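Local coordinates for outer surface protein (Borrelia burgdorferi, PDB 5IZT) that is of unknown function but is an outer surface protein of the Lyme disease spirochaete, with a helical domain of the family that includes the complement-binding protein CRASP-1, at residues Glu246-Lys251 against Ser289-Gln294; Tyr253-Phe258 against Lys344-Gln349; Ile263-Ser268 against Gly352-Ala357. All blocks are in the same frame, centred on the assembly; numbering follows the deposited sequence.

Interaction 1. Residues Glu246-Lys251 against Ser289-Gln294; sequences ENERNK and SGLGTQ
Leu-291 pushes its CD2 methyl up to the backbone of Glu-248, 3.5 Å from the carbonyl O, and the aliphatic part of the glutamate lies beside the same methyl, with CG of Glu-248 4.0 Å from CD2 of Leu-291. The two side chains cross at about a right angle. One turn along each helix, CG of Gln-294 rests 3.3 Å from the carbonyl O of Lys-251. CG of Gln-294 stands anti to its own backbone N (chi1 -175°), which sends the chain out to that carbonyl, and a bend at chi2 carries the amide past it. Lys-251 adds its CB, 4.2 Å from CG of Gln-294, while its ammonium group turns off to a salt bridge with Glu-298. No hydrogen bond joins the segments; the contact is made by a methyl and a methylene set against backbone carbonyls, with aliphatic atoms beside them. The helices cross almost perpendicularly, at 91°, with 9.8 Å between the axes of the two segments; the middle and C-terminal part of helix 243-255 comes up against the long helix 280-316 of the bundle. Leucine suits this buried place because its forked, apolar end can lie against a helix backbone without needing a polar partner. The other polar ends are also held from outside. Both carboxylate oxygens of Glu-248 accept backbone N-H groups, of Ile-224 and Ser-225, an arrangement that would stabilise a buried charge. The carboxylate of Glu-298 also accepts from the amide nitrogen of Gln-294, whose amide oxygen is bonded by Arg-343.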
loop_
_atom_site.group_PDB
_atom_site.type_symbol
_atom_site.label_atom_id
_atom_site.label_comp_id
_atom_site.label_asym_id
_atom_site.label_seq_id
_atom_site.Cartn_x
_atom_site.Cartn_y
_atom_site.Cartn_z
ATOM N N GLU A 246 -0.797 7.641 14.331
ATOM C CA GLU A 246 0.539 7.799 13.756
ATOM C C GLU A 246 0.953 6.536 13.005
ATOM O O GLU A 246 1.494 6.605 11.893
ATOM C CB GLU A 246 1.555 8.124 14.851
ATOM C CG GLU A 246 1.280 9.425 15.588
ATOM C CD GLU A 246 2.023 9.532 16.919
ATOM O OE1 GLU A 246 2.762 8.587 17.271
ATOM O OE2 GLU A 246 1.850 10.558 17.619
ATOM N N ASN A 247 0.681 5.375 13.595
ATOM C CA ASN A 247 1.026 4.108 12.952
ATOM C C ASN A 247 0.338 3.967 11.598
ATOM O O ASN A 247 0.959 3.539 10.613
ATOM C CB ASN A 247 0.636 2.951 13.870
ATOM C CG ASN A 247 1.084 1.602 13.330
ATOM O OD1 ASN A 247 2.276 1.300 13.317
ATOM N ND2 ASN A 247 0.139 0.797 12.875
ATOM N N GLU A 248 -0.944 4.336 11.519
ATOM C CA GLU A 248 -1.672 4.166 10.269
ATOM C C GLU A 248 -1.279 5.204 9.227
ATOM O O GLU A 248 -1.172 4.873 8.039
ATOM C CB GLU A 248 -3.183 4.221 10.503
ATOM C CG GLU A 248 -3.949 3.972 9.212
ATOM C CD GLU A 248 -5.180 3.122 9.375
ATOM O OE1 GLU A 248 -6.281 3.634 9.086
ATOM O OE2 GLU A 248 -5.058 1.958 9.794
ATOM N N ARG A 249 -1.078 6.469 9.626
ATOM C CA ARG A 249 -0.533 7.432 8.673
ATOM C C ARG A 249 0.797 6.953 8.115
ATOM O O ARG A 249 1.103 7.180 6.939
ATOM C CB ARG A 249 -0.348 8.810 9.323
ATOM C CG ARG A 249 -1.638 9.419 9.855
ATOM C CD ARG A 249 -1.434 10.889 10.181
ATOM N NE ARG A 249 -0.525 11.145 11.298
ATOM C CZ ARG A 249 -0.921 11.295 12.557
ATOM N NH1 ARG A 249 -2.217 11.166 12.867
ATOM N NH2 ARG A 249 -0.034 11.592 13.505
ATOM N N ASN A 250 1.590 6.272 8.932
ATOM C CA ASN A 250 2.872 5.810 8.422
ATOM C C ASN A 250 2.725 4.695 7.397
ATOM O O ASN A 250 3.649 4.492 6.595
ATOM C CB ASN A 250 3.770 5.388 9.579
ATOM C CG ASN A 250 4.534 6.564 10.158
ATOM O OD1 ASN A 250 3.943 7.497 10.696
ATOM N ND2 ASN A 250 5.851 6.536 10.025
ATOM N N LYS A 251 1.591 3.980 7.380
ATOM C CA LYS A 251 1.375 3.029 6.289
ATOM C C LYS A 251 1.219 3.756 4.959
ATOM O O LYS A 251 1.667 3.257 3.921
ATOM C CB LYS A 251 0.149 2.161 6.563
ATOM C CG LYS A 251 0.217 1.463 7.926
ATOM C CD LYS A 251 0.366 -0.002 7.812
ATOM C CE LYS A 251 0.484 -0.634 9.203
ATOM N NZ LYS A 251 1.900 -0.984 9.503
ATOM N N SER A 289 -8.112 3.468 -0.579
ATOM C CA SER A 289 -7.510 2.548 -1.541
ATOM C C SER A 289 -6.015 2.422 -1.308
ATOM O O SER A 289 -5.448 1.343 -1.501
ATOM C CB SER A 289 -7.785 2.979 -2.987
ATOM O OG SER A 289 -6.947 4.061 -3.402
ATOM N N GLY A 290 -5.360 3.497 -0.893
ATOM C CA GLY A 290 -3.930 3.422 -0.648
ATOM C C GLY A 290 -3.611 2.717 0.656
ATOM O O GLY A 290 -2.782 1.801 0.698
ATOM N N LEU A 291 -4.279 3.127 1.732
ATOM C CA LEU A 291 -4.082 2.456 3.016
ATOM C C LEU A 291 -4.356 0.960 2.907
ATOM O O LEU A 291 -3.602 0.133 3.438
ATOM C CB LEU A 291 -5.002 3.075 4.061
ATOM C CG LEU A 291 -4.626 4.468 4.548
ATOM C CD1 LEU A 291 -5.709 4.959 5.493
ATOM C CD2 LEU A 291 -3.271 4.421 5.267
ATOM N N GLY A 292 -5.462 0.592 2.270
ATOM C CA GLY A 292 -5.779 -0.826 2.148
ATOM C C GLY A 292 -4.749 -1.585 1.329
ATOM O O GLY A 292 -4.461 -2.752 1.609
ATOM N N THR A 293 -4.189 -0.941 0.304
ATOM C CA THR A 293 -3.140 -1.573 -0.482
ATOM C C THR A 293 -1.934 -1.904 0.389
ATOM O O THR A 293 -1.398 -3.019 0.336
ATOM C CB THR A 293 -2.719 -0.657 -1.626
ATOM O OG1 THR A 293 -3.795 -0.518 -2.541
ATOM C CG2 THR A 293 -1.499 -1.218 -2.377
ATOM N N GLN A 294 -1.470 -0.932 1.169
ATOM C CA GLN A 294 -0.272 -1.168 1.970
ATOM C C GLN A 294 -0.556 -2.149 3.101
ATOM O O GLN A 294 0.289 -2.991 3.429
ATOM C CB GLN A 294 0.265 0.156 2.524
ATOM C CG GLN A 294 1.603 0.019 3.274
ATOM C CD GLN A 294 2.754 -0.351 2.357
ATOM O OE1 GLN A 294 2.678 -0.156 1.146
ATOM N NE2 GLN A 294 3.827 -0.891 2.933
#

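Interaction 2. Residues Tyr253-Phe258 against Lys344-Gln349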
loop_
_atom_site.group_PDB
_atom_site.type_symbol
_atom_site.label_atom_id
_atom_site.label_comp_id
_atom_site.label_asym_id
_atom_site.label_seq_id
_atom_site.Cartn_x
_atom_site.Cartn_y
_atom_site.Cartn_z
ATOM N N TYR A 253 2.637 6.667 4.282
ATOM C CA TYR A 253 4.001 7.110 3.960
ATOM C C TYR A 253 4.830 5.963 3.406
ATOM O O TYR A 253 5.646 6.154 2.489
ATOM C CB TYR A 253 4.675 7.705 5.198
ATOM C CG TYR A 253 3.886 8.831 5.840
ATOM C CD1 TYR A 253 3.046 9.636 5.077
ATOM C CD2 TYR A 253 3.955 9.064 7.219
ATOM C CE1 TYR A 253 2.292 10.657 5.665
ATOM C CE2 TYR A 253 3.197 10.103 7.819
ATOM C CZ TYR A 253 2.383 10.887 7.038
ATOM O OH TYR A 253 1.643 11.911 7.619
ATOM N N ALA A 254 4.641 4.758 3.958
ATOM C CA ALA A 254 5.361 3.584 3.476
ATOM C C ALA A 254 4.945 3.211 2.058
ATOM O O ALA A 254 5.778 2.768 1.258
ATOM C CB ALA A 254 5.132 2.407 4.418
ATOM N N LEU A 255 3.656 3.364 1.742
ATOM C CA LEU A 255 3.171 3.111 0.391
ATOM C C LEU A 255 3.864 4.014 -0.626
ATOM O O LEU A 255 4.137 3.594 -1.763
ATOM C CB LEU A 255 1.655 3.331 0.350
ATOM C CG LEU A 255 0.984 3.284 -1.016
ATOM C CD1 LEU A 255 1.136 1.899 -1.665
ATOM C CD2 LEU A 255 -0.491 3.678 -0.842
ATOM N N MET A 256 4.146 5.257 -0.228
ATOM C CA MET A 256 4.859 6.243 -1.033
ATOM C C MET A 256 6.369 6.172 -0.849
ATOM O O MET A 256 7.079 7.122 -1.214
ATOM C CB MET A 256 4.350 7.649 -0.686
ATOM C CG MET A 256 2.854 7.721 -0.760
ATOM S SD MET A 256 2.390 7.671 -2.498
ATOM C CE MET A 256 2.620 9.403 -2.883
ATOM N N ASP A 257 6.877 5.070 -0.279
ATOM C CA ASP A 257 8.317 4.823 -0.118
ATOM C C ASP A 257 9.022 5.916 0.687
ATOM O O ASP A 257 10.206 6.209 0.466
ATOM C CB ASP A 257 8.981 4.615 -1.477
ATOM C CG ASP A 257 8.479 3.349 -2.170
ATOM O OD1 ASP A 257 8.404 2.291 -1.511
ATOM O OD2 ASP A 257 8.154 3.408 -3.366
ATOM N N PHE A 258 8.300 6.497 1.641
ATOM C CA PHE A 258 8.830 7.542 2.521
ATOM C C PHE A 258 9.505 8.660 1.724
ATOM O O PHE A 258 10.500 9.242 2.156
ATOM C CB PHE A 258 9.771 6.938 3.564
ATOM C CG PHE A 258 9.098 5.911 4.445
ATOM C CD1 PHE A 258 8.213 6.300 5.441
ATOM C CD2 PHE A 258 9.318 4.567 4.238
ATOM C CE1 PHE A 258 7.572 5.349 6.232
ATOM C CE2 PHE A 258 8.688 3.611 5.023
ATOM C CZ PHE A 258 7.812 3.991 6.008
ATOM N N LYS A 344 2.899 -1.654 -6.759
ATOM C CA LYS A 344 3.570 -0.725 -7.668
ATOM C C LYS A 344 2.573 -0.031 -8.593
ATOM O O LYS A 344 2.748 1.146 -8.935
ATOM C CB LYS A 344 4.634 -1.459 -8.489
ATOM N N GLU A 345 1.529 -0.748 -9.027
ATOM C CA GLU A 345 0.527 -0.126 -9.893
ATOM C C GLU A 345 -0.197 1.026 -9.198
ATOM O O GLU A 345 -0.463 2.062 -9.827
ATOM C CB GLU A 345 -0.469 -1.172 -10.396
ATOM C CG GLU A 345 -1.510 -0.636 -11.370
ATOM C CD GLU A 345 -0.910 -0.004 -12.617
ATOM O OE1 GLU A 345 0.261 -0.297 -12.939
ATOM O OE2 GLU A 345 -1.624 0.781 -13.284
ATOM N N TRP A 346 -0.547 0.864 -7.914
ATOM C CA TRP A 346 -1.144 1.977 -7.173
ATOM C C TRP A 346 -0.207 3.174 -7.164
ATOM O O TRP A 346 -0.621 4.311 -7.420
ATOM C CB TRP A 346 -1.483 1.559 -5.733
ATOM C CG TRP A 346 -2.352 2.552 -5.024
ATOM C CD1 TRP A 346 -3.702 2.475 -4.845
ATOM C CD2 TRP A 346 -1.942 3.798 -4.432
ATOM N NE1 TRP A 346 -4.156 3.587 -4.166
ATOM C CE2 TRP A 346 -3.095 4.410 -3.906
ATOM C CE3 TRP A 346 -0.704 4.440 -4.273
ATOM C CZ2 TRP A 346 -3.057 5.645 -3.252
ATOM C CZ3 TRP A 346 -0.667 5.669 -3.620
ATOM C CH2 TRP A 346 -1.830 6.249 -3.120
ATOM N N SER A 347 1.069 2.926 -6.853
ATOM C CA SER A 347 2.069 3.986 -6.815
ATOM C C SER A 347 2.223 4.644 -8.182
ATOM O O SER A 347 2.404 5.864 -8.271
ATOM C CB SER A 347 3.404 3.401 -6.332
ATOM O OG SER A 347 4.270 4.414 -5.848
ATOM N N ARG A 348 2.134 3.851 -9.259
ATOM C CA ARG A 348 2.217 4.408 -10.605
ATOM C C ARG A 348 1.056 5.357 -10.885
ATOM O O ARG A 348 1.237 6.406 -11.517
ATOM C CB ARG A 348 2.248 3.276 -11.635
ATOM C CG ARG A 348 2.319 3.750 -13.079
ATOM C CD ARG A 348 2.467 2.581 -14.058
ATOM N NE ARG A 348 1.175 2.016 -14.447
ATOM C CZ ARG A 348 0.517 2.351 -15.551
ATOM N NH1 ARG A 348 1.029 3.249 -16.386
ATOM N NH2 ARG A 348 -0.651 1.786 -15.824
ATOM N N GLN A 349 -0.147 5.001 -10.431
ATOM C CA GLN A 349 -1.280 5.913 -10.572
ATOM C C GLN A 349 -1.075 7.184 -9.755
ATOM O O GLN A 349 -1.379 8.285 -10.228
ATOM C CB GLN A 349 -2.575 5.213 -10.153
ATOM C CG GLN A 349 -2.872 3.937 -10.968
ATOM C CD GLN A 349 -3.209 4.244 -12.419
ATOM O OE1 GLN A 349 -3.882 5.231 -12.710
ATOM N NE2 GLN A 349 -2.757 3.391 -13.333
#
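Leu-255, the last helical residue of 253-258, lays its CD2 methyl over the face of the Trp-346 indole, in a CH-pi contact 3.5 Å from the centroid of the six-membered ring and 16° off its normal. The nearest ring atom is CZ3 of Trp-346, 3.4 Å from CD2 of Leu-255. CG of the leucine lies anti to the backbone N (chi1 173°), turning the branched end toward the indole; Trp-346, with a similar first torsion, reaches out from helix 322-359 to meet it. Met-256 then takes the rim of the same ring: its SD lies in the ring plane, 3.8 Å from CZ3 of Trp-346, a Met-aromatic contact at the edge. A bend at chi2 brings the sulfur there, another at chi3 turns its methyl, and a flexible, polarisable chain of this kind suits a place between a helix end and an aromatic edge. The helix stops here in a Schellman motif, with Phe-258 N bonded to Tyr-253 O at 2.8 Å and Asp-257 N to Ala-254 O at 3.0 Å. Asp-257 is the C-prime residue, with positive phi (58°), and its carboxylate forms a salt bridge with Arg-343, which also bonds the carbonyl of Ala-254 and so ties the helix end to helix 322-359. Ser-347, whose small side chain lets that helix come close, has OG 4.2 Å from the carbonyl O of Leu-255, too far for a hydrogen bond. The indole NE1 of Trp-346 donates a hydrogen bond to OG of Ser-289 on helix 280-316, and Thr-293 of that helix also touches the tryptophan.

Interaction 3. Residues Ile263-Ser268 against Gly352-Ala357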
loop_
_atom_site.group_PDB
_atom_site.type_symbol
_atom_site.label_atom_id
_atom_site.label_comp_id
_atom_site.label_asym_id
_atom_site.label_seq_id
_atom_site.Cartn_x
_atom_site.Cartn_y
_atom_site.Cartn_z
ATOM N N ILE A 263 4.928 12.669 -1.112
ATOM C CA ILE A 263 3.884 12.749 -0.092
ATOM C C ILE A 263 3.376 14.183 0.050
ATOM O O ILE A 263 2.159 14.414 0.175
ATOM C CB ILE A 263 4.400 12.180 1.244
ATOM C CG1 ILE A 263 4.758 10.694 1.093
ATOM C CG2 ILE A 263 3.367 12.361 2.385
ATOM C CD1 ILE A 263 5.610 10.182 2.266
ATOM N N GLU A 264 4.286 15.162 0.023
ATOM C CA GLU A 264 3.847 16.554 0.098
ATOM C C GLU A 264 3.011 16.935 -1.117
ATOM O O GLU A 264 2.014 17.655 -0.982
ATOM C CB GLU A 264 5.049 17.493 0.236
ATOM C CG GLU A 264 4.686 18.973 0.353
ATOM C CD GLU A 264 4.096 19.357 1.712
ATOM O OE1 GLU A 264 3.362 20.373 1.787
ATOM O OE2 GLU A 264 4.369 18.657 2.701
ATOM N N GLN A 265 3.401 16.474 -2.311
ATOM C CA GLN A 265 2.635 16.786 -3.514
ATOM C C GLN A 265 1.237 16.195 -3.434
ATOM O O GLN A 265 0.239 16.866 -3.738
ATOM C CB GLN A 265 3.366 16.257 -4.748
ATOM C CG GLN A 265 4.630 17.031 -5.090
ATOM C CD GLN A 265 4.339 18.505 -5.350
ATOM O OE1 GLN A 265 3.346 18.853 -5.982
ATOM N NE2 GLN A 265 5.202 19.377 -4.844
ATOM N N PHE A 266 1.154 14.928 -3.034
ATOM C CA PHE A 266 -0.127 14.239 -2.915
ATOM C C PHE A 266 -1.012 14.918 -1.880
ATOM O O PHE A 266 -2.211 15.136 -2.113
ATOM C CB PHE A 266 0.116 12.757 -2.545
ATOM C CG PHE A 266 -1.139 11.908 -2.581
ATOM C CD1 PHE A 266 -1.991 11.867 -1.491
ATOM C CD2 PHE A 266 -1.436 11.146 -3.694
ATOM C CE1 PHE A 266 -3.158 11.104 -1.526
ATOM C CE2 PHE A 266 -2.591 10.370 -3.741
ATOM C CZ PHE A 266 -3.447 10.343 -2.651
ATOM N N GLY A 267 -0.447 15.251 -0.721
ATOM C CA GLY A 267 -1.224 15.954 0.293
ATOM C C GLY A 267 -1.748 17.299 -0.185
ATOM O O GLY A 267 -2.884 17.685 0.122
ATOM N N SER A 268 -0.939 18.025 -0.956
ATOM C CA SER A 268 -1.389 19.312 -1.484
ATOM C C SER A 268 -2.567 19.145 -2.429
ATOM O O SER A 268 -3.449 20.008 -2.481
ATOM C CB SER A 268 -0.250 20.036 -2.198
ATOM O OG SER A 268 0.747 20.440 -1.278
ATOM N N GLY A 352 1.332 9.473 -11.596
ATOM C CA GLY A 352 0.738 10.196 -12.705
ATOM C C GLY A 352 -0.193 11.288 -12.222
ATOM O O GLY A 352 -0.207 12.394 -12.775
ATOM N N LEU A 353 -0.936 11.018 -11.146
ATOM C CA LEU A 353 -1.829 12.031 -10.588
ATOM C C LEU A 353 -1.038 13.239 -10.090
ATOM O O LEU A 353 -1.416 14.391 -10.340
ATOM C CB LEU A 353 -2.662 11.401 -9.466
ATOM C CG LEU A 353 -3.744 12.146 -8.669
ATOM C CD1 LEU A 353 -4.763 11.171 -8.159
ATOM C CD2 LEU A 353 -3.175 12.902 -7.498
ATOM N N ILE A 354 0.070 12.988 -9.388
ATOM C CA ILE A 354 0.944 14.071 -8.938
ATOM C C ILE A 354 1.493 14.845 -10.126
ATOM O O ILE A 354 1.414 16.078 -10.176
ATOM C CB ILE A 354 2.086 13.504 -8.069
ATOM C CG1 ILE A 354 1.540 13.062 -6.711
ATOM C CG2 ILE A 354 3.244 14.514 -7.949
ATOM C CD1 ILE A 354 2.479 12.145 -5.959
ATOM N N ALA A 355 2.061 14.131 -11.101
ATOM C CA ALA A 355 2.630 14.794 -12.269
ATOM C C ALA A 355 1.586 15.594 -13.034
ATOM O O ALA A 355 1.901 16.650 -13.592
ATOM C CB ALA A 355 3.280 13.770 -13.195
ATOM N N ASN A 356 0.342 15.120 -13.066
ATOM C CA ASN A 356 -0.650 15.787 -13.895
ATOM C C ASN A 356 -1.342 16.933 -13.174
ATOM O O ASN A 356 -1.512 18.004 -13.766
ATOM C CB ASN A 356 -1.674 14.777 -14.415
ATOM C CG ASN A 356 -1.184 14.050 -15.660
ATOM O OD1 ASN A 356 -0.655 12.943 -15.579
ATOM N ND2 ASN A 356 -1.344 14.684 -16.817
ATOM N N ALA A 357 -1.729 16.760 -11.907
ATOM C CA ALA A 357 -2.365 17.874 -11.208
ATOM C C ALA A 357 -1.394 19.023 -10.969
ATOM O O ALA A 357 -1.831 20.134 -10.651
ATOM C CB ALA A 357 -2.945 17.401 -9.873
#
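Ile-354 presses both of its branches against helix 260-274. Its CG2 methyl, anti to the backbone N, meets the CB of Gln-265 at 3.6 Å, while the longer branch passes on toward the next residue: CG1 of Ile-354 is 4.1 Å from the backbone N of Phe-266, and CD1 ends 4.2 Å from CB of Phe-266. With chi1 at -72° and chi2 at 163°, this longer branch is extended, and the beta-branched side chain straddles two successive residues, a task its forked shape suits. Gln-265 offers methylenes alone to this contact. Its CG is anti to the carbonyl carbon, the chain bends at chi2 (-59°), and it crosses the side chain of Ile-354 at about a right angle. The contact is plain helix-to-helix packing in the bundle, joining helix 260-274 to helix 322-359 largely through apolar atoms, with no hydrogen bond between the segments. Phe-266 offers its CB to the isoleucine, and its buried ring meets that of Phe-252 on helix 243-255, a large apolar group suited to the junction of helices. Leu-353 points its CB toward helix 260-274, where its side chain touches Ile-269, and it also packs on Ile-373 of helix 366-395.

Along the chain the first segments come in the order 246-251, 253-258 and 263-268, followed by 289-294, 344-349 and 352-357, so all three contacts cross one another in sequence. Interactions 1 and 2 share helix 243-255, lie about 10 Å apart between centres and touch, for instance through Ser-289 and Trp-346. Interactions 2 and 3 share helix 322-359, with centres about 12 Å apart, and touch where Met-256 meets Ile-263 and Ile-354. Interactions 1 and 3, about 17 Å apart between centres, do not touch. Together they pack the short consecutive helices 243-255 and 260-274 onto two long helices, 280-316 and 322-359, within a predominantly helical fold.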